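Local atomic coordinates of erythromycin C-12 hydroxylase (Saccharopolyspora erythraea, PDB entry 2JJN), a protein that hydroxylates the macrolactone ring of erythromycin D at C-12 to give erythromycin C, using a heme b iron, O2 and NADPH. Residues 185-188 and 189-193; 227-230 and 231-235; 241-244 and 245-249. The protein carries 2 engineered substitutions. All coordinates share one frame; numbering follows the deposited sequence. Where two conformers were deposited one is given.

Contact 1 of 3, residues 185-188 and 189-193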
ATOM      1  N   ARG A 185      -7.994 -13.663 -13.441  1.00 18.68           N
ATOM      2  CA  ARG A 185      -8.151 -14.026 -12.033  1.00 19.17           C
ATOM      3  C   ARG A 185      -8.374 -12.803 -11.137  1.00 19.70           C
ATOM      4  O   ARG A 185      -9.137 -12.876 -10.157  1.00 19.27           O
ATOM      5  CB  ARG A 185      -6.934 -14.842 -11.538  1.00 18.92           C
ATOM      6  CG  ARG A 185      -6.915 -16.262 -12.127  1.00 19.78           C
ATOM      7  CD  ARG A 185      -8.082 -17.122 -11.600  1.00 21.67           C
ATOM      8  NE  ARG A 185      -8.069 -17.319 -10.141  1.00 21.63           N
ATOM      9  CZ  ARG A 185      -7.303 -18.205  -9.506  1.00 23.59           C
ATOM     10  NH1 ARG A 185      -6.457 -18.976 -10.176  1.00 24.76           N
ATOM     11  NH2 ARG A 185      -7.352 -18.292  -8.176  1.00 23.18           N
ATOM     12  N   ILE A 186      -7.701 -11.687 -11.457  1.00 19.52           N
ATOM     13  CA  ILE A 186      -7.902 -10.467 -10.689  1.00 20.23           C
ATOM     14  C   ILE A 186      -9.300  -9.891 -10.889  1.00 19.18           C
ATOM     15  O   ILE A 186     -10.013  -9.569  -9.918  1.00 19.76           O
ATOM     16  CB  ILE A 186      -6.793  -9.444 -11.025  1.00 21.54           C
ATOM     17  CG1 ILE A 186      -5.492 -10.008 -10.466  1.00 24.27           C
ATOM     18  CG2 ILE A 186      -7.142  -8.059 -10.412  1.00 25.34           C
ATOM     19  CD1 ILE A 186      -4.207  -9.279 -10.923  1.00 27.58           C
ATOM     20  N   ALA A 187      -9.742  -9.810 -12.144  1.00 18.54           N
ATOM     21  CA  ALA A 187     -11.085  -9.352 -12.432  1.00 18.56           C
ATOM     22  C   ALA A 187     -12.127 -10.272 -11.770  1.00 18.73           C
ATOM     23  O   ALA A 187     -13.124  -9.804 -11.274  1.00 18.79           O
ATOM     24  CB  ALA A 187     -11.320  -9.351 -13.918  1.00 20.62           C
ATOM     25  N   ASP A 188     -11.856 -11.580 -11.772  1.00 17.52           N
ATOM     26  CA  ASP A 188     -12.772 -12.542 -11.153  1.00 17.46           C
ATOM     27  C   ASP A 188     -13.044 -12.213  -9.694  1.00 18.05           C
ATOM     28  O   ASP A 188     -14.214 -12.246  -9.273  1.00 19.76           O
ATOM     29  CB  ASP A 188     -12.164 -13.944 -11.269  1.00 17.06           C
ATOM     30  CG  ASP A 188     -13.018 -15.026 -10.589  1.00 15.52           C
ATOM     31  OD1 ASP A 188     -12.422 -15.704  -9.714  1.00 15.93           O
ATOM     32  OD2 ASP A 188     -14.210 -15.098 -10.926  1.00 15.70           O
ATOM     33  N   VAL A 189     -12.004 -11.859  -8.948  1.00 20.05           N
ATOM     34  CA  VAL A 189     -12.214 -11.557  -7.529  1.00 21.50           C
ATOM     35  C   VAL A 189     -12.729 -10.134  -7.306  1.00 22.53           C
ATOM     36  O   VAL A 189     -13.498  -9.906  -6.350  1.00 23.82           O
ATOM     37  CB  VAL A 189     -10.992 -11.941  -6.628  1.00 22.88           C
ATOM     38  CG1 VAL A 189     -10.790 -13.446  -6.600  1.00 27.46           C
ATOM     39  CG2 VAL A 189      -9.776 -11.295  -7.078  1.00 26.36           C
ATOM     40  N   LEU A 190     -12.360  -9.206  -8.190  1.00 21.45           N
ATOM     41  CA  LEU A 190     -12.733  -7.794  -7.980  1.00 23.61           C
ATOM     42  C   LEU A 190     -14.111  -7.445  -8.444  1.00 23.40           C
ATOM     43  O   LEU A 190     -14.803  -6.587  -7.825  1.00 23.30           O
ATOM     44  CB  LEU A 190     -11.761  -6.839  -8.679  1.00 25.54           C
ATOM     45  CG  LEU A 190     -10.382  -6.755  -8.051  1.00 28.90           C
ATOM     46  CD1 LEU A 190      -9.676  -5.600  -8.748  1.00 33.59           C
ATOM     47  CD2 LEU A 190     -10.482  -6.483  -6.562  1.00 35.38           C
ATOM     48  N   ASN A 191     -14.543  -8.090  -9.524  1.00 23.01           N
ATOM     49  CA  ASN A 191     -15.808  -7.697 -10.145  1.00 23.57           C
ATOM     50  C   ASN A 191     -16.992  -7.662  -9.194  1.00 22.87           C
ATOM     51  O   ASN A 191     -17.782  -6.720  -9.279  1.00 24.40           O
ATOM     52  CB  ASN A 191     -16.097  -8.500 -11.430  1.00 24.71           C
ATOM     53  CG  ASN A 191     -15.215  -8.071 -12.594  0.70 26.90           C
ATOM     54  OD1 ASN A 191     -14.390  -7.162 -12.471  0.70 28.88           O
ATOM     55  ND2 ASN A 191     -15.374  -8.741 -13.733  0.70 30.00           N
ATOM     56  N   PRO A 192     -17.158  -8.660  -8.301  1.00 23.00           N
ATOM     57  CA  PRO A 192     -18.301  -8.605  -7.397  1.00 23.37           C
ATOM     58  C   PRO A 192     -18.259  -7.400  -6.434  1.00 22.65           C
ATOM     59  O   PRO A 192     -19.327  -6.868  -6.083  1.00 21.97           O
ATOM     60  CB  PRO A 192     -18.219  -9.937  -6.633  1.00 24.12           C
ATOM     61  CG  PRO A 192     -17.454 -10.811  -7.547  1.00 24.34           C
ATOM     62  CD  PRO A 192     -16.399  -9.928  -8.117  1.00 23.51           C
ATOM     63  N   LEU A 193     -17.056  -6.967  -6.059  1.00 21.58           N
ATOM     64  CA  LEU A 193     -16.952  -5.871  -5.104  1.00 21.99           C
ATOM     65  C   LEU A 193     -17.313  -4.609  -5.875  1.00 21.26           C
ATOM     66  O   LEU A 193     -18.061  -3.759  -5.376  1.00 21.14           O
ATOM     67  CB  LEU A 193     -15.526  -5.751  -4.584  1.00 22.04           C
ATOM     68  CG  LEU A 193     -15.257  -4.530  -3.698  1.00 22.55           C
ATOM     69  CD1 LEU A 193     -16.276  -4.330  -2.537  1.00 25.11           C
ATOM     70  CD2 LEU A 193     -13.782  -4.593  -3.199  1.00 24.17           C
TER
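Asn-191 N donates to Ala-187 O at 2.8 Å in the shortest backbone bond of this helical turn, and Leu-190 N reaches Ile-186 O at 2.9 Å beside it. Both lie in helix 180-206, the G helix of the cytochrome P450 fold, part of the lid region over the substrate pocket. One residue earlier the pattern slackens. Val-189 N divides its hydrogen between Arg-185 O, at 3.3 Å, and Ile-186 O, a weak bond with an N-H...O angle of 122°, which gives Ile-186 O a second, poorer donor. The branched side chain of Val-189 lies over the same carbonyls: with CG1 anti to the carbonyl carbon (chi1 -66°), CG2 falls between that carbon and the backbone N, within 3.3 Å of Ile-186 O. On the inner side Ile-186 and Leu-190 run side by side and point the same way. Ile-186 CG2 meets Leu-190 CD1 at 3.9 Å, and Leu-190 goes on to touch Leu-240 of helix 228-259, while the Ile-186 side chain is about 7 Å from that of Glu-89, a substrate-binding residue. Val-189 instead touches Ile-172. Farther along, the helix kinks: Pro-192 has no N-H to offer Asp-188 O, and Leu-193 N turns to a weak bond with Leu-190 O. In place of a donor, the ring carbon Pro-192 CD sits 3.4 Å from Asp-188 O.

Contact 2 of 3, residues 227-230 and 231-235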
ATOM      1  N   ASP A 227     -19.298   8.698 -14.070  1.00 13.65           N
ATOM      2  CA  ASP A 227     -20.476   7.818 -14.078  1.00 13.16           C
ATOM      3  C   ASP A 227     -20.387   6.777 -12.961  1.00 13.78           C
ATOM      4  O   ASP A 227     -19.425   6.766 -12.201  1.00 13.27           O
ATOM      5  CB  ASP A 227     -20.711   7.206 -15.460  1.00 13.15           C
ATOM      6  CG  ASP A 227     -19.601   6.266 -15.908  1.00 16.46           C
ATOM      7  OD1 ASP A 227     -18.871   5.698 -15.062  1.00 16.91           O
ATOM      8  OD2 ASP A 227     -19.503   6.071 -17.127  1.00 21.29           O
ATOM      9  N   ASP A 228     -21.416   5.947 -12.793  1.00 17.31           N
ATOM     10  CA  ASP A 228     -21.396   5.061 -11.632  1.00 17.06           C
ATOM     11  C   ASP A 228     -20.262   4.026 -11.763  1.00 18.59           C
ATOM     12  O   ASP A 228     -19.664   3.645 -10.781  1.00 18.97           O
ATOM     13  CB  ASP A 228     -22.726   4.314 -11.493  1.00 18.88           C
ATOM     14  CG  ASP A 228     -23.857   5.168 -10.978  1.00 19.63           C
ATOM     15  OD1 ASP A 228     -24.985   4.629 -11.070  1.00 22.85           O
ATOM     16  OD2 ASP A 228     -23.626   6.303 -10.477  1.00 19.90           O
ATOM     17  N   GLU A 229     -20.032   3.573 -12.995  1.00 19.73           N
ATOM     18  CA  GLU A 229     -18.912   2.646 -13.266  1.00 20.19           C
ATOM     19  C   GLU A 229     -17.588   3.245 -12.779  1.00 19.59           C
ATOM     20  O   GLU A 229     -16.834   2.614 -12.032  1.00 20.64           O
ATOM     21  CB  GLU A 229     -18.838   2.375 -14.758  1.00 20.86           C
ATOM     22  CG  GLU A 229     -17.678   1.431 -15.078  1.00 25.36           C
ATOM     23  CD  GLU A 229     -17.616   1.010 -16.539  1.00 27.32           C
ATOM     24  OE1 GLU A 229     -18.207   1.685 -17.425  1.00 29.53           O
ATOM     25  OE2 GLU A 229     -16.922  -0.028 -16.776  1.00 32.05           O
ATOM     26  N   GLU A 230     -17.289   4.465 -13.212  1.00 19.72           N
ATOM     27  CA  GLU A 230     -16.029   5.120 -12.801  1.00 19.81           C
ATOM     28  C   GLU A 230     -15.974   5.336 -11.304  1.00 19.69           C
ATOM     29  O   GLU A 230     -14.940   5.100 -10.664  1.00 20.81           O
ATOM     30  CB  GLU A 230     -15.911   6.490 -13.485  1.00 19.54           C
ATOM     31  CG  GLU A 230     -15.687   6.374 -14.989  1.00 20.60           C
ATOM     32  CD  GLU A 230     -15.719   7.701 -15.689  1.00 26.47           C
ATOM     33  OE1 GLU A 230     -14.777   7.974 -16.483  1.00 29.02           O
ATOM     34  OE2 GLU A 230     -16.700   8.460 -15.490  1.00 22.57           O
ATOM     35  N   ALA A 231     -17.064   5.825 -10.706  1.00 18.57           N
ATOM     36  CA  ALA A 231     -17.067   6.046  -9.260  1.00 18.97           C
ATOM     37  C   ALA A 231     -16.874   4.734  -8.498  1.00 18.72           C
ATOM     38  O   ALA A 231     -16.215   4.694  -7.477  1.00 19.97           O
ATOM     39  CB  ALA A 231     -18.378   6.756  -8.826  1.00 19.72           C
ATOM     40  N   ALA A 232     -17.516   3.679  -8.997  1.00 19.34           N
ATOM     41  CA  ALA A 232     -17.414   2.360  -8.351  1.00 19.47           C
ATOM     42  C   ALA A 232     -16.009   1.793  -8.468  1.00 20.36           C
ATOM     43  O   ALA A 232     -15.464   1.229  -7.480  1.00 21.00           O
ATOM     44  CB  ALA A 232     -18.424   1.398  -8.985  1.00 19.81           C
ATOM     45  N   ASN A 233     -15.422   1.930  -9.646  1.00 20.37           N
ATOM     46  CA  ASN A 233     -14.039   1.455  -9.824  1.00 21.84           C
ATOM     47  C   ASN A 233     -13.067   2.257  -8.998  1.00 22.13           C
ATOM     48  O   ASN A 233     -12.165   1.699  -8.331  1.00 22.92           O
ATOM     49  CB  ASN A 233     -13.664   1.479 -11.277  1.00 22.78           C
ATOM     50  CG  ASN A 233     -14.250   0.273 -12.057  1.00 25.79           C
ATOM     51  OD1 ASN A 233     -14.202  -0.858 -11.566  1.00 36.39           O
ATOM     52  ND2 ASN A 233     -14.728   0.503 -13.256  1.00 26.34           N
ATOM     53  N   PHE A 234     -13.230   3.563  -9.002  1.00 21.49           N
ATOM     54  CA  PHE A 234     -12.374   4.377  -8.135  1.00 22.10           C
ATOM     55  C   PHE A 234     -12.564   4.015  -6.662  1.00 22.29           C
ATOM     56  O   PHE A 234     -11.582   3.866  -5.903  1.00 23.71           O
ATOM     57  CB  PHE A 234     -12.594   5.855  -8.355  1.00 21.47           C
ATOM     58  CG  PHE A 234     -11.805   6.688  -7.370  1.00 20.93           C
ATOM     59  CD1 PHE A 234     -10.431   6.821  -7.528  1.00 22.88           C
ATOM     60  CD2 PHE A 234     -12.410   7.236  -6.230  1.00 21.82           C
ATOM     61  CE1 PHE A 234      -9.687   7.520  -6.627  1.00 20.79           C
ATOM     62  CE2 PHE A 234     -11.674   7.948  -5.309  1.00 23.39           C
ATOM     63  CZ  PHE A 234     -10.249   8.079  -5.501  1.00 23.68           C
ATOM     64  N   SER A 235     -13.821   3.832  -6.233  1.00 22.49           N
ATOM     65  CA  SER A 235     -14.082   3.443  -4.854  1.00 23.38           C
ATOM     66  C   SER A 235     -13.482   2.084  -4.520  1.00 23.90           C
ATOM     67  O   SER A 235     -13.059   1.893  -3.404  1.00 23.55           O
ATOM     68  CB  SER A 235     -15.578   3.424  -4.522  1.00 23.97           C
ATOM     69  OG  SER A 235     -16.139   4.748  -4.652  1.00 21.76           O
TER
HETATM   70  O   HOH W   1     -15.638  -1.663 -15.116  1.00 33.10           O
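The side chains of Glu-229 and Asn-233 lie side by side one helical turn apart, pointing the same way, their carboxylate and amide planes 46° apart. They do not bond directly. A water joins them, donating to Glu-229 OE2 at 2.7 Å and accepting from Asn-233 ND2 at 3.0 Å, while ND2 itself lies 3.6 Å from Glu-229 CG. With CG anti to the backbone N (chi1 179°) and the chain extended beyond it, Glu-229 carries its carboxylate out from the helix on the N-terminal side of the amide, so that the CG methylene lies against the nitrogen. Asn-233 ND2 also donates to Pro-84 O, which fixes the amide from a second direction.

At its N-terminal end the helix opens with a capping box. Asp-227 OD1, at the N-cap, takes the Glu-230 N-H at 2.7 Å, and Glu-230 OE2 in turn accepts from Asp-227 N at 3.0 Å through its anti lone pair; the other oxygen, OE1, forms a salt bridge with Arg-224. Regular i to i+4 bonds follow, among them Phe-234 N to Glu-230 O at 2.8 Å. Ala-231 O is held by two donors, Ser-235 N and Ser-235 OG, from opposite faces of its plane.

This is the beginning of the long I-helix, 228-259. Asp-228, which bridges to Arg-205, and Ala-231, Ala-232 and Asn-233 all pack on helix 180-206; Phe-234 touches the heme and, together with Ser-235, Leu-216 of helix 212-218.

Contact 3 of 3, residues 241-244 and 245-249. With HEM (protoporphyrin IX containing Fe), chain B.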
ATOM      1  N   ALA A 241      -6.716  -0.261  -1.941  1.00 33.78           N
ATOM      2  CA  ALA A 241      -5.418   0.436  -1.818  1.00 36.12           C
ATOM      3  C   ALA A 241      -5.180   0.899  -0.409  1.00 35.99           C
ATOM      4  O   ALA A 241      -4.022   0.938   0.070  1.00 38.71           O
ATOM      5  CB  ALA A 241      -5.355   1.639  -2.763  1.00 35.74           C
ATOM      6  N   GLY A 242      -6.248   1.285   0.263  1.00 36.11           N
ATOM      7  CA  GLY A 242      -6.118   1.795   1.627  1.00 35.90           C
ATOM      8  C   GLY A 242      -6.073   0.661   2.604  1.00 35.65           C
ATOM      9  O   GLY A 242      -5.581   0.791   3.742  1.00 35.93           O
ATOM     10  N   HIS A 243      -6.559  -0.481   2.158  1.00 32.91           N
ATOM     11  CA  HIS A 243      -6.722  -1.542   3.114  1.00 30.32           C
ATOM     12  C   HIS A 243      -5.457  -2.372   3.182  1.00 30.50           C
ATOM     13  O   HIS A 243      -4.795  -2.439   4.244  1.00 31.32           O
ATOM     14  CB  HIS A 243      -7.942  -2.373   2.765  1.00 30.53           C
ATOM     15  CG  HIS A 243      -8.241  -3.402   3.786  0.75 28.13           C
ATOM     16  ND1 HIS A 243      -9.142  -4.413   3.571  0.75 28.25           N
ATOM     17  CD2 HIS A 243      -7.737  -3.595   5.032  0.75 29.51           C
ATOM     18  CE1 HIS A 243      -9.194  -5.182   4.645  0.75 29.63           C
ATOM     19  NE2 HIS A 243      -8.343  -4.713   5.542  0.75 29.49           N
ATOM     20  N   ILE A 244      -5.115  -3.004   2.068  1.00 29.01           N
ATOM     21  CA  ILE A 244      -3.922  -3.835   1.994  1.00 28.93           C
ATOM     22  C   ILE A 244      -2.750  -3.135   2.710  1.00 28.17           C
ATOM     23  O   ILE A 244      -2.053  -3.713   3.596  1.00 25.76           O
ATOM     24  CB  ILE A 244      -3.531  -4.096   0.498  1.00 29.54           C
ATOM     25  CG1 ILE A 244      -2.193  -4.817   0.382  0.60 31.04           C
ATOM     26  CG2 ILE A 244      -3.355  -2.798  -0.253  0.60 31.43           C
ATOM     27  CD1 ILE A 244      -2.027  -5.902   1.346  0.60 33.68           C
ATOM     28  N   THR A 245      -2.525  -1.892   2.327  1.00 28.07           N
ATOM     29  CA  THR A 245      -1.256  -1.225   2.652  1.00 28.05           C
ATOM     30  C   THR A 245      -1.248  -0.864   4.111  1.00 27.82           C
ATOM     31  O   THR A 245      -0.243  -1.020   4.794  1.00 25.94           O
ATOM     32  CB  THR A 245      -1.124   0.095   1.880  1.00 29.36           C
ATOM     33  OG1 THR A 245      -2.301   0.881   2.113  1.00 31.58           O
ATOM     34  CG2 THR A 245      -0.914  -0.151   0.415  1.00 30.35           C
ATOM     35  N   THR A 246      -2.354  -0.369   4.611  1.00 27.64           N
ATOM     36  CA  THR A 246      -2.359   0.068   5.985  1.00 27.45           C
ATOM     37  C   THR A 246      -2.250  -1.139   6.905  1.00 26.41           C
ATOM     38  O   THR A 246      -1.466  -1.129   7.875  1.00 28.65           O
ATOM     39  CB  THR A 246      -3.539   1.074   6.250  1.00 28.72           C
ATOM     40  OG1 THR A 246      -3.767   1.899   5.065  0.60 28.02           O
ATOM     41  CG2 THR A 246      -3.322   1.932   7.418  0.60 26.71           C
ATOM     42  N   THR A 247      -2.900  -2.253   6.535  1.00 24.75           N
ATOM     43  CA  THR A 247      -2.755  -3.516   7.274  1.00 22.89           C
ATOM     44  C   THR A 247      -1.286  -4.037   7.289  1.00 23.48           C
ATOM     45  O   THR A 247      -0.748  -4.335   8.348  1.00 24.72           O
ATOM     46  CB  THR A 247      -3.653  -4.580   6.670  1.00 25.03           C
ATOM     47  OG1 THR A 247      -5.011  -4.122   6.794  1.00 25.58           O
ATOM     48  CG2 THR A 247      -3.491  -5.991   7.349  1.00 24.21           C
ATOM     49  N   VAL A 248      -0.658  -4.101   6.128  1.00 20.28           N
ATOM     50  CA  VAL A 248       0.756  -4.486   6.034  1.00 19.04           C
ATOM     51  C   VAL A 248       1.678  -3.509   6.789  1.00 17.69           C
ATOM     52  O   VAL A 248       2.627  -3.944   7.464  1.00 18.36           O
ATOM     53  CB  VAL A 248       1.119  -4.561   4.525  1.00 18.99           C
ATOM     54  CG1 VAL A 248       2.613  -4.697   4.358  1.00 19.86           C
ATOM     55  CG2 VAL A 248       0.321  -5.769   3.872  1.00 20.89           C
ATOM     56  N   LEU A 249       1.439  -2.210   6.664  1.00 18.43           N
ATOM     57  CA  LEU A 249       2.326  -1.247   7.333  1.00 17.76           C
ATOM     58  C   LEU A 249       2.278  -1.409   8.840  1.00 18.03           C
ATOM     59  O   LEU A 249       3.330  -1.420   9.492  1.00 17.41           O
ATOM     60  CB  LEU A 249       1.979   0.178   6.960  1.00 18.31           C
ATOM     61  CG  LEU A 249       2.886   1.225   7.612  1.00 18.24           C
ATOM     62  CD1 LEU A 249       4.323   0.994   7.240  1.00 20.59           C
ATOM     63  CD2 LEU A 249       2.481   2.654   7.180  1.00 20.92           C
TER
HETATM   64  CHA HEM B 412      -1.232   5.357  -5.162  1.00 12.24           C
HETATM   65  CHB HEM B 412       1.399   3.280  -1.616  1.00 10.52           C
HETATM   66  CHC HEM B 412      -2.281   3.949   1.464  1.00 14.69           C
HETATM   67  CHD HEM B 412      -5.159   5.258  -2.233  1.00 13.38           C
HETATM   68  C1A HEM B 412      -0.208   4.803  -4.420  1.00 11.79           C
HETATM   69  C2A HEM B 412       1.129   4.507  -4.947  1.00 11.12           C
HETATM   70  C3A HEM B 412       1.845   3.924  -3.981  1.00 10.18           C
HETATM   71  C4A HEM B 412       1.000   3.817  -2.808  1.00 10.32           C
HETATM   72  CMA HEM B 412       3.298   3.407  -4.075  1.00 10.50           C
HETATM   73  CAA HEM B 412       1.629   4.846  -6.363  1.00 11.83           C
HETATM   74  CBA HEM B 412       1.210   3.793  -7.373  1.00 12.51           C
HETATM   75  CGA HEM B 412       1.913   3.969  -8.721  1.00 13.91           C
HETATM   76  O1A HEM B 412       2.720   4.927  -8.882  1.00 13.54           O
HETATM   77  O2A HEM B 412       1.598   3.146  -9.637  1.00 12.07           O
HETATM   78  C1B HEM B 412       0.618   3.295  -0.460  1.00 11.04           C
HETATM   79  C2B HEM B 412       1.067   2.881   0.845  1.00 11.14           C
HETATM   80  C3B HEM B 412       0.045   3.074   1.710  1.00 12.51           C
HETATM   81  C4B HEM B 412      -1.058   3.614   0.924  1.00 12.70           C
HETATM   82  CMB HEM B 412       2.501   2.347   1.047  1.00 12.64           C
HETATM   83  CAB HEM B 412      -0.078   2.784   3.219  1.00 14.56           C
HETATM   84  CBB HEM B 412       0.955   2.915   3.986  1.00 16.65           C
HETATM   85  C1C HEM B 412      -3.375   4.356   0.731  1.00 13.35           C
HETATM   86  C2C HEM B 412      -4.690   4.638   1.284  1.00 14.47           C
HETATM   87  C3C HEM B 412      -5.491   5.000   0.259  1.00 13.07           C
HETATM   88  C4C HEM B 412      -4.696   4.973  -0.971  1.00 12.68           C
HETATM   89  CMC HEM B 412      -5.010   4.518   2.798  1.00 15.87           C
HETATM   90  CAC HEM B 412      -6.988   5.361   0.264  1.00 17.74           C
HETATM   91  CBC HEM B 412      -7.558   6.082   1.230  1.00 22.66           C
HETATM   92  C1D HEM B 412      -4.348   5.365  -3.321  1.00 11.76           C
HETATM   93  C2D HEM B 412      -4.835   5.727  -4.614  1.00 13.95           C
HETATM   94  C3D HEM B 412      -3.637   5.779  -5.506  1.00 12.38           C
HETATM   95  C4D HEM B 412      -2.519   5.429  -4.681  1.00 10.73           C
HETATM   96  CMD HEM B 412      -6.311   6.013  -5.021  1.00 14.33           C
HETATM   97  CAD HEM B 412      -3.591   6.103  -7.010  1.00 11.56           C
HETATM   98  CBD HEM B 412      -3.319   7.601  -7.250  1.00 11.86           C
HETATM   99  CGD HEM B 412      -3.163   7.866  -8.716  1.00 13.11           C
HETATM  100  O1D HEM B 412      -3.007   6.924  -9.513  1.00 12.77           O
HETATM  101  O2D HEM B 412      -3.199   9.059  -9.085  1.00 12.70           O
HETATM  102  NA  HEM B 412      -0.251   4.387  -3.079  1.00 10.32           N
HETATM  103  NB  HEM B 412      -0.711   3.704  -0.412  1.00 10.64           N
HETATM  104  NC  HEM B 412      -3.447   4.552  -0.635  1.00 10.67           N
HETATM  105  ND  HEM B 412      -2.950   5.193  -3.389  1.00 10.46           N
HETATM  106 FE   HEM B 412      -1.777   4.600  -1.841  1.00 12.77          FE
HETATM  107  O   HOH W   2      -2.275   2.501  -2.351  1.00 27.42           O
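Ala-241 O accepts from Thr-245 OG1 at 2.7 Å, in the carbonyl plane, and weakly from a water at 3.4 Å. That water is itself bound to the heme iron at 2.2 Å, across from the Cys-353 ligand side. The sequence Ala-Gly-His-Ile-Thr-Thr is the I-helix signature of cytochromes P450, with Ile-244 at the position that many relatives fill with an acid, and the helix is distorted here as is usual for the family. Thr-245 N stays 3.9 Å from Ala-241 O, too far for the normal helical bond, and the threonine hydroxyl takes its place. Its OG1 lies between the backbone N and the carbonyl carbon (chi1 53°), which turns it back to the carbonyl and also brings it within 3.1 Å of HEM CAB, against the vinyl group. Thr-246 OG1 similarly bonds Gly-242 O, although its side chain was deposited in two conformers and the very short distance is doubtful.

Regular helix resumes with Thr-247 N to His-243 O, at 3.0 Å and nearly straight. The side chains of those two residues cross obliquely, His-243 CD2 near Thr-247 OG1, but each has its polar partner outside: Thr-247 OG1 donates to Ala-140 O, while His-243 NE2, in the conformer given, bonds Phe-141 O, and the imidazole meets the rings of Phe-141 and Trp-165 edge-to-face. On another side Ile-244 CD1 lies against Val-248 CG2, the two side chains pointing the same way; Ile-244 touches Phe-288 and Val-248 touches Pro-287.

Gly-242 lets the helix lie close over the porphyrin, with its CA 3.2 Å from the ring methyl HEM CMC. Two turns on, Leu-249 CD2 rests 3.5 Å from the vinyl carbon HEM CBB.

In the fold
Contacts 2 and 3 share the long helix 228-259, one at its start and the other in its middle, with centres 21 Å apart; contact 1 belongs to helix 180-206, which packs across that helix, and its centre is 15 Å from that of contact 2. Contact 1 is a surface turn kinked at a proline, whose inner leucine meets the I-helix. Contact 2 is largely buried, and its chemistry is that of a helix start: charged capping groups, salt bridges and a bridging water. Contact 3 is the core one, about 5 Å from the chain's centre, where threonine hydroxyls and a glycine replace charge beside the heme.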